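Local coordinates for Alr4995 protein (Nostoc sp., PDB 6LRF) that acts as a bifunctional arginine dihydrolase and ornithine cyclodeaminase, probably converting arginine to ornithine and ornithine onward to proline, at residues N222-A232 against F245-L256; E118-E128 against H168-G179. One frame throughout, in Å; residues are numbered along the deposited sequence.

Contact 1 (N222-A232 against F245-L256)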
loop_
_atom_site.group_PDB
_atom_site.type_symbol
_atom_site.label_atom_id
_atom_site.label_comp_id
_atom_site.label_asym_id
_atom_site.label_seq_id
_atom_site.Cartn_x
_atom_site.Cartn_y
_atom_site.Cartn_z
ATOM N N ASN B 222 37.271 9.853 37.503
ATOM C CA ASN B 222 38.140 10.973 37.191
ATOM C C ASN B 222 38.940 11.353 38.420
ATOM O O ASN B 222 38.362 11.722 39.446
ATOM C CB ASN B 222 37.319 12.171 36.693
ATOM C CG ASN B 222 38.185 13.326 36.198
ATOM O OD1 ASN B 222 37.822 14.499 36.347
ATOM N ND2 ASN B 222 39.330 12.998 35.596
ATOM N N VAL B 223 40.262 11.230 38.329
ATOM C CA VAL B 223 41.151 11.731 39.371
ATOM C C VAL B 223 42.063 12.798 38.756
ATOM O O VAL B 223 43.061 12.483 38.107
ATOM C CB VAL B 223 41.978 10.604 40.008
ATOM C CG1 VAL B 223 42.396 10.995 41.417
ATOM C CG2 VAL B 223 41.165 9.321 40.059
ATOM N N GLU B 224 41.690 14.058 38.969
ATOM C CA GLU B 224 42.220 15.223 38.239
ATOM C C GLU B 224 42.380 14.943 36.745
ATOM O O GLU B 224 41.407 15.014 35.999
ATOM C CB GLU B 224 43.553 15.702 38.838
ATOM C CG GLU B 224 44.215 16.935 38.133
ATOM C CD GLU B 224 43.219 17.948 37.524
ATOM O OE1 GLU B 224 42.297 18.400 38.245
ATOM O OE2 GLU B 224 43.373 18.316 36.329
ATOM N N SER B 225 43.592 14.622 36.302
ATOM C CA SER B 225 43.823 14.450 34.873
ATOM C C SER B 225 43.823 12.993 34.468
ATOM O O SER B 225 44.028 12.673 33.304
ATOM C CB SER B 225 45.130 15.123 34.458
ATOM O OG SER B 225 44.933 16.525 34.374
ATOM N N ILE B 226 43.575 12.115 35.433
ATOM C CA ILE B 226 43.434 10.698 35.136
ATOM C C ILE B 226 41.965 10.351 34.901
ATOM O O ILE B 226 41.081 10.844 35.612
ATOM C CB ILE B 226 43.968 9.816 36.273
ATOM C CG1 ILE B 226 45.322 10.333 36.764
ATOM C CG2 ILE B 226 44.017 8.359 35.841
ATOM C CD1 ILE B 226 46.330 10.605 35.678
ATOM N N VAL B 227 41.705 9.522 33.892
ATOM C CA VAL B 227 40.383 8.934 33.730
ATOM C C VAL B 227 40.509 7.423 33.612
ATOM O O VAL B 227 41.161 6.905 32.707
ATOM C CB VAL B 227 39.625 9.517 32.511
ATOM C CG1 VAL B 227 39.117 10.908 32.846
ATOM C CG2 VAL B 227 40.507 9.550 31.263
ATOM N N ILE B 228 39.908 6.721 34.566
ATOM C CA ILE B 228 39.928 5.267 34.586
ATOM C C ILE B 228 38.593 4.736 34.096
ATOM O O ILE B 228 37.534 5.282 34.431
ATOM C CB ILE B 228 40.198 4.717 35.992
ATOM C CG1 ILE B 228 41.442 5.372 36.593
ATOM C CG2 ILE B 228 40.352 3.207 35.952
ATOM C CD1 ILE B 228 41.560 5.182 38.099
HETATM N N MSE B 229 38.637 3.664 33.314
HETATM C CA MSE B 229 37.422 3.111 32.737
HETATM C C MSE B 229 37.618 1.707 32.210
HETATM O O MSE B 229 38.726 1.179 32.221
HETATM C CB MSE B 229 36.934 4.008 31.609
HETATM C CG MSE B 229 38.067 4.538 30.743
HETATM SE SE MSE B 229 37.333 5.401 29.170
HETATM C CE MSE B 229 36.205 3.918 28.588
ATOM N N ASN B 230 36.530 1.125 31.720
ATOM C CA ASN B 230 36.550 -0.232 31.200
ATOM C C ASN B 230 37.363 -0.360 29.908
ATOM O O ASN B 230 38.430 -0.980 29.901
ATOM C CB ASN B 230 35.123 -0.723 30.963
ATOM C CG ASN B 230 35.083 -2.113 30.360
ATOM O OD1 ASN B 230 35.859 -2.991 30.740
ATOM N ND2 ASN B 230 34.191 -2.313 29.397
ATOM N N LYS B 231 36.854 0.226 28.826
ATOM C CA LYS B 231 37.451 0.073 27.496
ATOM C C LYS B 231 37.117 1.269 26.619
ATOM O O LYS B 231 35.942 1.605 26.457
ATOM C CB LYS B 231 36.960 -1.222 26.823
ATOM C CG LYS B 231 38.068 -2.175 26.382
ATOM C CD LYS B 231 37.618 -3.643 26.468
ATOM C CE LYS B 231 37.775 -4.184 27.900
ATOM N NZ LYS B 231 37.429 -5.623 28.072
ATOM N N ALA B 232 38.143 1.906 26.058
ATOM C CA ALA B 232 37.950 3.083 25.206
ATOM C C ALA B 232 38.379 2.832 23.758
ATOM O O ALA B 232 39.343 2.115 23.505
ATOM C CB ALA B 232 38.715 4.283 25.778
ATOM N N PHE B 245 43.748 14.749 29.094
ATOM C CA PHE B 245 43.427 13.671 30.032
ATOM C C PHE B 245 44.279 12.432 29.752
ATOM O O PHE B 245 44.498 12.079 28.594
ATOM C CB PHE B 245 41.948 13.282 29.951
ATOM C CG PHE B 245 41.015 14.294 30.535
ATOM C CD1 PHE B 245 40.944 14.479 31.909
ATOM C CD2 PHE B 245 40.187 15.047 29.715
ATOM C CE1 PHE B 245 40.072 15.411 32.457
ATOM C CE2 PHE B 245 39.311 15.977 30.254
ATOM C CZ PHE B 245 39.255 16.160 31.630
ATOM N N GLN B 246 44.742 11.765 30.808
ATOM C CA GLN B 246 45.445 10.496 30.647
ATOM C C GLN B 246 44.477 9.345 30.879
ATOM O O GLN B 246 43.857 9.239 31.943
ATOM C CB GLN B 246 46.647 10.385 31.599
ATOM C CG GLN B 246 47.010 8.937 31.907
ATOM C CD GLN B 246 48.251 8.761 32.780
ATOM O OE1 GLN B 246 48.476 9.507 33.740
ATOM N NE2 GLN B 246 49.048 7.741 32.462
ATOM N N VAL B 247 44.354 8.483 29.875
ATOM C CA VAL B 247 43.374 7.406 29.916
ATOM C C VAL B 247 43.943 6.081 30.403
ATOM O O VAL B 247 44.778 5.474 29.739
ATOM C CB VAL B 247 42.746 7.173 28.536
ATOM C CG1 VAL B 247 41.831 5.955 28.575
ATOM C CG2 VAL B 247 41.993 8.426 28.074
ATOM N N LEU B 248 43.473 5.639 31.566
ATOM C CA LEU B 248 43.798 4.320 32.105
ATOM C C LEU B 248 42.634 3.361 31.882
ATOM O O LEU B 248 41.503 3.642 32.282
ATOM C CB LEU B 248 44.112 4.406 33.603
ATOM C CG LEU B 248 45.515 4.752 34.114
ATOM C CD1 LEU B 248 46.162 5.864 33.320
ATOM C CD2 LEU B 248 45.457 5.132 35.580
ATOM N N GLU B 249 42.896 2.233 31.240
ATOM C CA GLU B 249 41.868 1.211 31.091
ATOM C C GLU B 249 42.106 0.093 32.098
ATOM O O GLU B 249 43.177 0.004 32.695
ATOM C CB GLU B 249 41.848 0.659 29.662
ATOM C CG GLU B 249 41.519 1.705 28.606
ATOM C CD GLU B 249 41.747 1.210 27.183
ATOM O OE1 GLU B 249 42.915 0.949 26.821
ATOM O OE2 GLU B 249 40.759 1.088 26.424
ATOM N N THR B 250 41.087 -0.735 32.302
ATOM C CA THR B 250 41.178 -1.938 33.128
ATOM C C THR B 250 39.901 -2.739 32.901
ATOM O O THR B 250 38.795 -2.207 33.040
ATOM C CB THR B 250 41.377 -1.631 34.656
ATOM O OG1 THR B 250 41.282 -2.847 35.418
ATOM C CG2 THR B 250 40.343 -0.619 35.177
ATOM N N PRO B 251 40.046 -4.017 32.525
ATOM C CA PRO B 251 38.865 -4.826 32.217
ATOM C C PRO B 251 37.942 -4.955 33.423
ATOM O O PRO B 251 38.423 -5.227 34.531
ATOM C CB PRO B 251 39.460 -6.186 31.822
ATOM C CG PRO B 251 40.777 -6.233 32.492
ATOM C CD PRO B 251 41.286 -4.811 32.492
ATOM N N LEU B 252 36.644 -4.736 33.199
ATOM C CA LEU B 252 35.619 -4.837 34.239
ATOM C C LEU B 252 34.393 -5.543 33.682
ATOM O O LEU B 252 33.267 -5.279 34.105
ATOM C CB LEU B 252 35.227 -3.451 34.767
ATOM C CG LEU B 252 36.269 -2.666 35.565
ATOM C CD1 LEU B 252 35.941 -1.180 35.549
ATOM C CD2 LEU B 252 36.355 -3.180 36.999
ATOM N N THR B 253 34.621 -6.443 32.729
ATOM C CA THR B 253 33.533 -7.119 32.015
ATOM C C THR B 253 32.619 -7.932 32.930
ATOM O O THR B 253 31.437 -8.102 32.637
ATOM C CB THR B 253 34.084 -8.059 30.909
ATOM O OG1 THR B 253 34.920 -9.070 31.496
ATOM C CG2 THR B 253 34.886 -7.263 29.867
ATOM N N GLU B 254 33.158 -8.426 34.040
ATOM C CA GLU B 254 32.361 -9.222 34.975
ATOM C C GLU B 254 31.324 -8.368 35.704
ATOM O O GLU B 254 30.336 -8.881 36.233
ATOM C CB GLU B 254 33.270 -9.921 35.990
ATOM C CG GLU B 254 32.745 -11.260 36.470
ATOM C CD GLU B 254 32.549 -12.254 35.331
ATOM O OE1 GLU B 254 33.262 -12.152 34.302
ATOM O OE2 GLU B 254 31.676 -13.142 35.466
ATOM N N PHE B 255 31.546 -7.059 35.743
ATOM C CA PHE B 255 30.587 -6.194 36.414
ATOM C C PHE B 255 29.654 -5.575 35.392
ATOM O O PHE B 255 28.542 -5.163 35.737
ATOM C CB PHE B 255 31.300 -5.130 37.251
ATOM C CG PHE B 255 32.028 -5.702 38.427
ATOM C CD1 PHE B 255 31.339 -6.044 39.583
ATOM C CD2 PHE B 255 33.397 -5.941 38.364
ATOM C CE1 PHE B 255 32.011 -6.596 40.676
ATOM C CE2 PHE B 255 34.068 -6.495 39.448
ATOM C CZ PHE B 255 33.371 -6.820 40.605
ATOM N N LEU B 256 30.087 -5.545 34.130
ATOM C CA LEU B 256 29.198 -5.121 33.047
ATOM C C LEU B 256 28.014 -6.077 32.953
ATOM O O LEU B 256 26.981 -5.724 32.400
ATOM C CB LEU B 256 29.933 -5.053 31.705
ATOM C CG LEU B 256 30.263 -3.661 31.149
ATOM C CD1 LEU B 256 31.462 -3.061 31.861
ATOM C CD2 LEU B 256 30.483 -3.679 29.631
#
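The ring of Phe245 meets Glu224 O at its edge, in the ring plane, while Val227 CG1 and the side-chain amide of Asn222 approach obliquely, the amide turned 73° from the ring. Leu240 of helix 234-242 also packs on Phe245. That helix connects the parallel strands 226-229 and 246-249 in a beta-alpha-beta unit of the guanidino-group-modifying domain. A ladder runs from Gln246 N to Ser225 O (2.8 Å) through Val227 N to Gln246 O and on along the strands, ending in a weak bond from Thr250 N to Met229 O.

Branched aliphatic side chains meet on each face. Ile226 CG2 lies 3.5 Å from Leu248 CD2 on the face where Ile47 of helix 34-49 touches Ile228 and Leu248; on the other, Val227 CG2 meets Val247 CG2 at 3.7 Å and helix 234-242 packs on Val247. The type II' turn Val223-Ile226 is braced by Asn222 ND2, which donates to both Glu224 O and Ile226 O.

Beyond the strand, Asn230 has CG opposite its backbone N (chi1 177°), which carries the amide across to segment 245-256: OD1 accepts from Leu252 N (3.1 Å), ND2 donates to Asn215 O, and Leu256 CD1 packs against the amide. A leucine in its place would probably leave Leu252 N and Asn215 O without these partners and loosen the loop leading to 253-256. Glu249, reaching out on an extended chain, uses the anti lone pair of OE2 to take the N-H of Ala232 at 2.8 Å, almost straight at 175°.

Contact 2 (E118-E128 against H168-G179)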
loop_
_atom_site.group_PDB
_atom_site.type_symbol
_atom_site.label_atom_id
_atom_site.label_comp_id
_atom_site.label_asym_id
_atom_site.label_seq_id
_atom_site.Cartn_x
_atom_site.Cartn_y
_atom_site.Cartn_z
ATOM N N GLU B 118 18.792 7.204 43.780
ATOM C CA GLU B 118 19.862 6.211 43.853
ATOM C C GLU B 118 21.274 6.790 43.824
ATOM O O GLU B 118 22.193 6.217 43.231
ATOM C CB GLU B 118 19.652 5.169 42.754
ATOM C CG GLU B 118 18.334 4.415 43.024
ATOM C CD GLU B 118 18.201 3.088 42.290
ATOM O OE1 GLU B 118 19.013 2.809 41.381
ATOM O OE2 GLU B 118 17.267 2.326 42.630
ATOM N N GLY B 119 21.445 7.914 44.514
ATOM C CA GLY B 119 22.772 8.380 44.892
ATOM C C GLY B 119 23.574 9.035 43.793
ATOM O O GLY B 119 23.014 9.622 42.858
ATOM N N ALA B 120 24.894 8.941 43.897
ATOM C CA ALA B 120 25.747 9.599 42.918
ATOM C C ALA B 120 25.646 8.884 41.575
ATOM O O ALA B 120 26.057 9.415 40.547
ATOM C CB ALA B 120 27.203 9.651 43.408
ATOM N N GLY B 121 25.098 7.673 41.587
ATOM C CA GLY B 121 24.793 6.980 40.348
ATOM C C GLY B 121 23.742 7.691 39.494
ATOM O O GLY B 121 23.711 7.493 38.286
ATOM N N ASP B 122 22.898 8.515 40.120
ATOM C CA ASP B 122 21.853 9.275 39.418
ATOM C C ASP B 122 22.001 10.779 39.587
ATOM O O ASP B 122 21.155 11.543 39.114
ATOM C CB ASP B 122 20.449 8.876 39.894
ATOM C CG ASP B 122 19.652 8.100 38.828
ATOM O OD1 ASP B 122 20.130 7.989 37.676
ATOM O OD2 ASP B 122 18.535 7.621 39.137
ATOM N N ALA B 123 23.048 11.216 40.274
ATOM C CA ALA B 123 23.263 12.642 40.463
ATOM C C ALA B 123 24.750 12.943 40.501
ATOM O O ALA B 123 25.460 12.500 41.414
ATOM C CB ALA B 123 22.592 13.123 41.716
ATOM N N LEU B 124 25.225 13.686 39.505
ATOM C CA LEU B 124 26.653 13.957 39.386
ATOM C C LEU B 124 26.980 15.430 39.505
ATOM O O LEU B 124 26.364 16.280 38.860
ATOM C CB LEU B 124 27.178 13.422 38.068
ATOM C CG LEU B 124 27.152 11.901 38.063
ATOM C CD1 LEU B 124 27.500 11.377 36.703
ATOM C CD2 LEU B 124 28.154 11.402 39.085
ATOM N N LEU B 125 27.968 15.726 40.333
ATOM C CA LEU B 125 28.394 17.101 40.551
ATOM C C LEU B 125 29.205 17.642 39.380
ATOM O O LEU B 125 30.026 16.946 38.794
ATOM C CB LEU B 125 29.222 17.202 41.832
ATOM C CG LEU B 125 28.429 17.045 43.128
ATOM C CD1 LEU B 125 29.368 16.713 44.299
ATOM C CD2 LEU B 125 27.624 18.310 43.422
ATOM N N ASP B 126 28.947 18.890 39.033
ATOM C CA ASP B 126 29.841 19.630 38.154
ATOM C C ASP B 126 31.204 19.675 38.860
ATOM O O ASP B 126 31.260 19.961 40.060
ATOM C CB ASP B 126 29.268 21.026 37.892
ATOM C CG ASP B 126 30.270 21.969 37.263
ATOM O OD1 ASP B 126 30.498 21.850 36.041
ATOM O OD2 ASP B 126 30.801 22.838 37.994
ATOM N N ARG B 127 32.287 19.357 38.155
ATOM C CA ARG B 127 33.574 19.154 38.838
ATOM C C ARG B 127 34.166 20.446 39.408
ATOM O O ARG B 127 34.977 20.416 40.341
ATOM C CB ARG B 127 34.587 18.484 37.913
ATOM C CG ARG B 127 34.250 17.040 37.559
ATOM C CD ARG B 127 33.610 16.266 38.709
ATOM N NE ARG B 127 34.381 16.343 39.951
ATOM C CZ ARG B 127 33.970 15.866 41.125
ATOM N NH1 ARG B 127 32.798 15.253 41.235
ATOM N NH2 ARG B 127 34.733 15.997 42.200
ATOM N N GLU B 128 33.748 21.581 38.865
ATOM C CA GLU B 128 34.108 22.865 39.457
ATOM C C GLU B 128 33.063 23.238 40.530
ATOM O O GLU B 128 33.060 24.354 41.055
ATOM C CB GLU B 128 34.238 23.942 38.365
ATOM C CG GLU B 128 35.293 23.577 37.303
ATOM C CD GLU B 128 35.177 24.363 35.986
ATOM O OE1 GLU B 128 34.086 24.898 35.674
ATOM O OE2 GLU B 128 36.194 24.435 35.255
ATOM N N HIS B 168 20.960 4.564 34.805
ATOM C CA HIS B 168 21.520 5.523 35.761
ATOM C C HIS B 168 22.234 6.632 35.006
ATOM O O HIS B 168 22.796 6.405 33.936
ATOM C CB HIS B 168 22.507 4.853 36.731
ATOM C CG HIS B 168 21.860 4.148 37.880
ATOM N ND1 HIS B 168 22.476 3.114 38.558
ATOM C CD2 HIS B 168 20.666 4.342 38.492
ATOM C CE1 HIS B 168 21.680 2.688 39.524
ATOM N NE2 HIS B 168 20.577 3.416 39.509
ATOM N N LEU B 169 22.225 7.823 35.578
ATOM C CA LEU B 169 22.879 8.970 34.973
ATOM C C LEU B 169 24.363 8.735 34.719
ATOM O O LEU B 169 24.893 9.175 33.696
ATOM C CB LEU B 169 22.705 10.191 35.864
ATOM C CG LEU B 169 23.249 11.487 35.264
ATOM C CD1 LEU B 169 22.559 11.788 33.895
ATOM C CD2 LEU B 169 23.093 12.646 36.244
ATOM N N ASP B 170 25.033 8.038 35.640
ATOM C CA ASP B 170 26.484 7.859 35.545
ATOM C C ASP B 170 26.907 6.820 34.505
ATOM O O ASP B 170 28.101 6.592 34.306
ATOM C CB ASP B 170 27.082 7.505 36.926
ATOM C CG ASP B 170 26.769 6.077 37.390
ATOM O OD1 ASP B 170 25.921 5.382 36.785
ATOM O OD2 ASP B 170 27.382 5.648 38.406
ATOM N N THR B 171 25.937 6.194 33.843
ATOM C CA THR B 171 26.248 5.279 32.737
ATOM C C THR B 171 26.317 5.994 31.382
ATOM O O THR B 171 26.721 5.395 30.389
ATOM C CB THR B 171 25.214 4.143 32.613
ATOM O OG1 THR B 171 23.932 4.699 32.302
ATOM C CG2 THR B 171 25.119 3.363 33.903
ATOM N N CYS B 172 25.935 7.269 31.344
ATOM C CA CYS B 172 25.844 7.997 30.076
ATOM C C CYS B 172 26.230 9.457 30.214
ATOM O O CYS B 172 26.028 10.251 29.290
ATOM C CB CYS B 172 24.423 7.903 29.506
ATOM S SG CYS B 172 23.080 8.464 30.646
ATOM N N PHE B 173 26.784 9.812 31.368
ATOM C CA PHE B 173 27.017 11.211 31.695
ATOM C C PHE B 173 28.154 11.316 32.706
ATOM O O PHE B 173 28.144 10.602 33.715
ATOM C CB PHE B 173 25.728 11.814 32.247
ATOM C CG PHE B 173 25.749 13.301 32.379
ATOM C CD1 PHE B 173 26.178 13.907 33.562
ATOM C CD2 PHE B 173 25.294 14.099 31.339
ATOM C CE1 PHE B 173 26.184 15.291 33.697
ATOM C CE2 PHE B 173 25.291 15.489 31.460
ATOM C CZ PHE B 173 25.738 16.088 32.644
ATOM N N CYS B 174 29.129 12.184 32.451
ATOM C CA CYS B 174 30.329 12.200 33.286
ATOM C C CYS B 174 31.069 13.543 33.282
ATOM O O CYS B 174 31.939 13.790 32.429
ATOM C CB CYS B 174 31.287 11.085 32.849
ATOM S SG CYS B 174 32.716 10.844 34.004
ATOM N N PRO B 175 30.731 14.417 34.250
ATOM C CA PRO B 175 31.468 15.666 34.449
ATOM C C PRO B 175 32.952 15.383 34.759
ATOM O O PRO B 175 33.259 14.488 35.543
ATOM C CB PRO B 175 30.753 16.313 35.644
ATOM C CG PRO B 175 29.379 15.668 35.663
ATOM C CD PRO B 175 29.619 14.264 35.207
ATOM N N LEU B 176 33.850 16.123 34.119
ATOM C CA LEU B 176 35.293 15.905 34.266
ATOM C C LEU B 176 35.976 17.183 34.711
ATOM O O LEU B 176 35.379 18.265 34.666
ATOM C CB LEU B 176 35.921 15.428 32.955
ATOM C CG LEU B 176 35.395 14.121 32.373
ATOM C CD1 LEU B 176 35.830 13.991 30.922
ATOM C CD2 LEU B 176 35.876 12.946 33.192
ATOM N N ALA B 177 37.232 17.068 35.127
ATOM C CA ALA B 177 37.985 18.245 35.541
ATOM C C ALA B 177 38.074 19.246 34.393
ATOM O O ALA B 177 37.933 18.866 33.225
ATOM C CB ALA B 177 39.379 17.849 36.016
ATOM N N ASN B 178 38.285 20.518 34.734
ATOM C CA ASN B 178 38.542 21.563 33.742
ATOM C C ASN B 178 37.332 21.793 32.826
ATOM O O ASN B 178 37.480 22.076 31.637
ATOM C CB ASN B 178 39.786 21.195 32.921
ATOM C CG ASN B 178 40.364 22.366 32.173
ATOM O OD1 ASN B 178 40.250 23.514 32.607
ATOM N ND2 ASN B 178 41.001 22.084 31.036
ATOM N N GLY B 179 36.136 21.639 33.387
ATOM C CA GLY B 179 34.894 21.943 32.688
ATOM C C GLY B 179 34.399 20.951 31.643
ATOM O O GLY B 179 33.361 21.174 31.021
HETATM O O HOH W 1 28.501 7.761 39.963
HETATM O O HOH W 2 32.728 19.354 35.314
#
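His168 gives its NE2 hydrogen to Glu118 OE1, 2.5 Å away and only 3° out of the imidazole plane, though the carboxylate itself is turned 67° from the ring. Glu118 OE1 also takes a salt bridge from Arg139, and its OE2 accepts from Leu86 N, so both oxygens of this buried acid are held and the histidine meets a carboxylate fixed from several sides. His-carboxylate pairs occur in active sites of guanidino-group-modifying enzymes, and this one is consistent with such a setting.

Asp122 divides its oxygens: OD1 accepts Leu169 N at 3.0 Å, nearly along the C-O bond, and OD2 is bound by Ser140 OG. Gly121 O takes Asp170 N (3.0 Å), so the opening N-H groups of the 3-10 turn 169-171 find acceptors across the contact. Just before that turn, His168 O is doubly satisfied, by Thr171 N and by Thr171 OG1. Asp170 CG lies 3.7 Å from Gly121 CA, and a water joins Asp170 OD2 to Ala120 O, weakly at the latter.

A second water accepts from Arg127 N and donates to Leu176 O. With CG anti to its own carbonyl carbon (chi1 -68°), Arg127 lays CG 3.3 Å from Leu176 C; the chain then bends, and its guanidinium pairs with Glu271. Leu124 makes the apolar contact: CD1 reaches the edge of the Phe173 ring, and CB meets Pro175 CD at 3.9 Å.

No backbone bond joins the two strands, whose axes come no closer than 7.2 Å. Strand 123-125 instead pairs with 132-136, and 173-175 with 181-183; Trp133 packs on Pro175, while Leu159 of strand 155-160 touches Leu169 and Phe173.

From the N terminus, the chain first passes through 118-128, then makes strands 132-136 and 155-160 with helix 145-152 between them, and returns at 168-179, where contact 2 closes a loop of 39 residues. Contact 1 follows in series, neither crossing nor enclosing it: the chain turns at 222-232, runs through helix 234-242 and closes a loop of 12 residues at 245-256. The centres lie 15 Å apart, and Ala177 is the meeting point. Its N probably donates to Asn222 OD1 (2.9 Å), and its O packs on Phe245 CZ. Together they tie two edge strands to a neighbouring beta-alpha-beta unit within one domain.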